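Ketosynthase (Streptomyces sp. MSC090213JE08, PDB 6KXD) probably serves as one subunit of the ketosynthase/chain length factor pair that builds the ishigamide polyketide chain in a highly reducing type II polyketide synthase. Local coordinates at residues B[274-279]-B[366-371]. Sequence-based numbering, arbitrary orientation.
Sequences RRALRR and VAVAVL
Val368 and Val370 both hold CG1 anti to the backbone N (chi1 173° in Val368, 178° in Val370), yet they reach Ala276 with different methyls. In Val368 the toucher is CG1 itself; in Val370 it is CG2, the branch anti to the carbonyl carbon. The two methyls converge on a single one: Ala276 CB lies 3.7 Å from Val368 CG1 and 3.7 Å from Val370 CG2, dropped between the valines. Val370 CG2 also lies 3.8 Å from Ala276 O, a carbonyl that accepts a hydrogen bond from Ser254 OG on the adjoining strand. One residue on, Leu277 extends CD2 to 4.0 Å from Val370 CG2, and the two side chains run across each other. This is helix-on-sheet packing in the C-terminal half of a thiolase-type fold: helix 265-280 packs on the face of the three neighbouring strands 250-259, 365-373 and 354-360, consistent with an outer helical layer of that fold. The local axes come within 7.9 Å and run in roughly the same direction, 28° apart. With alanine at the closest point, the CA atoms of Ala276 and Val370 sit just 6.3 Å apart. Val368 rests on Cys272 of the same helix as well, while Val282 and Ala284, beyond the helix, pack against Leu277.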
ATOM      1  N   ARG B 274      -9.941  22.782   6.337  1.00 40.54           N
ATOM      2  CA  ARG B 274      -9.666  23.813   7.372  1.00 46.27           C
ATOM      3  C   ARG B 274      -8.454  23.422   8.204  1.00 41.78           C
ATOM      4  O   ARG B 274      -7.592  24.274   8.500  1.00 43.17           O
ATOM      5  CB  ARG B 274     -10.879  24.019   8.279  1.00 46.52           C
ATOM      6  CG  ARG B 274     -11.942  24.836   7.583  1.00 49.97           C
ATOM      7  CD  ARG B 274     -13.005  25.350   8.535  1.00 51.38           C
ATOM      8  NE  ARG B 274     -14.074  25.923   7.735  1.00 55.56           N
ATOM      9  CZ  ARG B 274     -14.022  27.078   7.070  1.00 69.38           C
ATOM     10  NH1 ARG B 274     -13.047  27.955   7.266  1.00 66.43           N
ATOM     11  NH2 ARG B 274     -14.973  27.353   6.197  1.00 77.81           N
ATOM     12  N   ARG B 275      -8.333  22.119   8.515  1.00 44.91           N
ATOM     13  CA  ARG B 275      -7.197  21.617   9.209  1.00 47.17           C
ATOM     14  C   ARG B 275      -5.944  21.806   8.342  1.00 44.52           C
ATOM     15  O   ARG B 275      -4.949  22.243   8.856  1.00 44.22           O
ATOM     16  CB  ARG B 275      -7.340  20.142   9.604  1.00 48.31           C
ATOM     17  CG  ARG B 275      -6.293  19.651  10.596  1.00 59.72           C
ATOM     18  CD  ARG B 275      -6.629  18.268  11.165  1.00 76.41           C
ATOM     19  NE  ARG B 275      -6.661  18.222  12.633  1.00 87.13           N
ATOM     20  CZ  ARG B 275      -7.735  18.482  13.396  1.00 89.46           C
ATOM     21  NH1 ARG B 275      -8.893  18.818  12.849  1.00 83.12           N
ATOM     22  NH2 ARG B 275      -7.650  18.410  14.714  1.00 87.37           N
ATOM     23  N   ALA B 276      -6.016  21.471   7.051  1.00 40.54           N
ATOM     24  CA  ALA B 276      -4.855  21.601   6.175  1.00 41.21           C
ATOM     25  C   ALA B 276      -4.405  23.075   6.109  1.00 42.58           C
ATOM     26  O   ALA B 276      -3.207  23.418   6.142  1.00 41.82           O
ATOM     27  CB  ALA B 276      -5.159  21.045   4.817  1.00 43.56           C
ATOM     28  N   LEU B 277      -5.369  23.971   6.019  1.00 40.03           N
ATOM     29  CA  LEU B 277      -5.030  25.392   5.937  1.00 41.93           C
ATOM     30  C   LEU B 277      -4.421  25.881   7.257  1.00 44.09           C
ATOM     31  O   LEU B 277      -3.359  26.549   7.259  1.00 45.63           O
ATOM     32  CB  LEU B 277      -6.286  26.157   5.553  1.00 41.13           C
ATOM     33  CG  LEU B 277      -6.740  26.010   4.103  1.00 40.82           C
ATOM     34  CD1 LEU B 277      -8.162  26.518   3.960  1.00 41.70           C
ATOM     35  CD2 LEU B 277      -5.831  26.747   3.126  1.00 39.85           C
ATOM     36  N   ARG B 278      -5.044  25.526   8.376  1.00 42.91           N
ATOM     37  CA  ARG B 278      -4.478  25.856   9.698  1.00 49.15           C
ATOM     38  C   ARG B 278      -3.026  25.364   9.771  1.00 51.63           C
ATOM     39  O   ARG B 278      -2.084  26.141  10.068  1.00 48.79           O
ATOM     40  CB  ARG B 278      -5.359  25.275  10.810  1.00 56.59           C
ATOM     41  CG  ARG B 278      -4.735  25.338  12.199  1.00 67.83           C
ATOM     42  CD  ARG B 278      -5.737  25.214  13.336  1.00 73.97           C
ATOM     43  NE  ARG B 278      -6.854  24.324  13.023  1.00 76.19           N
ATOM     44  CZ  ARG B 278      -6.945  23.045  13.389  1.00 80.77           C
ATOM     45  NH1 ARG B 278      -5.947  22.457  14.031  1.00 80.76           N
ATOM     46  NH2 ARG B 278      -8.041  22.361  13.107  1.00 74.30           N
ATOM     47  N   ARG B 279      -2.807  24.090   9.449  1.00 46.57           N
ATOM     48  CA  ARG B 279      -1.479  23.479   9.612  1.00 45.63           C
ATOM     49  C   ARG B 279      -0.451  24.107   8.667  1.00 45.63           C
ATOM     50  O   ARG B 279       0.719  24.154   8.963  1.00 47.97           O
ATOM     51  CB  ARG B 279      -1.565  21.959   9.472  1.00 52.00           C
ATOM     52  CG  ARG B 279      -2.224  21.287  10.675  1.00 63.75           C
ATOM     53  CD  ARG B 279      -1.761  19.861  10.912  1.00 74.36           C
ATOM     54  NE  ARG B 279      -0.813  19.711  12.014  1.00 88.97           N
ATOM     55  CZ  ARG B 279      -0.033  18.643  12.202  1.00 93.13           C
ATOM     56  NH1 ARG B 279       0.039  17.700  11.278  1.00 84.09           N
ATOM     57  NH2 ARG B 279       0.669  18.515  13.316  1.00 93.03           N
ATOM     58  N   VAL B 366     -10.981  11.239   2.670  1.00 38.55           N
ATOM     59  CA  VAL B 366     -10.857  12.563   2.200  1.00 35.19           C
ATOM     60  C   VAL B 366      -9.415  13.028   2.453  1.00 31.96           C
ATOM     61  O   VAL B 366      -8.788  12.677   3.444  1.00 36.96           O
ATOM     62  CB  VAL B 366     -11.886  13.469   2.908  1.00 41.50           C
ATOM     63  CG1 VAL B 366     -11.681  14.919   2.525  1.00 42.73           C
ATOM     64  CG2 VAL B 366     -13.316  13.001   2.590  1.00 47.35           C
ATOM     65  N   ALA B 367      -8.855  13.745   1.493  1.00 38.42           N
ATOM     66  CA  ALA B 367      -7.514  14.307   1.698  1.00 37.83           C
ATOM     67  C   ALA B 367      -7.423  15.682   1.032  1.00 35.07           C
ATOM     68  O   ALA B 367      -8.037  15.969  -0.023  1.00 35.75           O
ATOM     69  CB  ALA B 367      -6.483  13.346   1.188  1.00 35.95           C
ATOM     70  N   VAL B 368      -6.604  16.541   1.663  1.00 35.54           N
ATOM     71  CA  VAL B 368      -6.388  17.842   1.213  1.00 36.11           C
ATOM     72  C   VAL B 368      -4.902  18.139   1.322  1.00 34.89           C
ATOM     73  O   VAL B 368      -4.306  17.785   2.316  1.00 39.85           O
ATOM     74  CB  VAL B 368      -7.206  18.859   2.025  1.00 38.28           C
ATOM     75  CG1 VAL B 368      -6.824  20.278   1.647  1.00 39.23           C
ATOM     76  CG2 VAL B 368      -8.696  18.645   1.860  1.00 40.90           C
ATOM     77  N   ALA B 369      -4.351  18.768   0.280  1.00 38.33           N
ATOM     78  CA  ALA B 369      -3.004  19.280   0.364  1.00 38.48           C
ATOM     79  C   ALA B 369      -3.016  20.783   0.111  1.00 35.82           C
ATOM     80  O   ALA B 369      -3.665  21.275  -0.825  1.00 38.47           O
ATOM     81  CB  ALA B 369      -2.058  18.585  -0.585  1.00 36.88           C
ATOM     82  N   VAL B 370      -2.164  21.476   0.875  1.00 39.28           N
ATOM     83  CA  VAL B 370      -1.939  22.925   0.697  1.00 37.84           C
ATOM     84  C   VAL B 370      -0.498  23.134   0.229  1.00 35.46           C
ATOM     85  O   VAL B 370       0.444  22.601   0.829  1.00 37.99           O
ATOM     86  CB  VAL B 370      -2.243  23.679   1.997  1.00 39.53           C
ATOM     87  CG1 VAL B 370      -1.968  25.167   1.877  1.00 44.49           C
ATOM     88  CG2 VAL B 370      -3.673  23.451   2.421  1.00 37.27           C
ATOM     89  N   LEU B 371      -0.358  23.791  -0.917  1.00 37.11           N
ATOM     90  CA  LEU B 371       0.968  24.027  -1.530  1.00 37.69           C
ATOM     91  C   LEU B 371       1.222  25.528  -1.560  1.00 41.58           C
ATOM     92  O   LEU B 371       0.292  26.304  -1.706  1.00 39.11           O
ATOM     93  CB  LEU B 371       0.972  23.543  -2.965  1.00 39.98           C
ATOM     94  CG  LEU B 371       0.502  22.097  -3.175  1.00 43.14           C
ATOM     95  CD1 LEU B 371       0.462  21.780  -4.657  1.00 46.09           C
ATOM     96  CD2 LEU B 371       1.402  21.125  -2.464  1.00 46.83           C
TER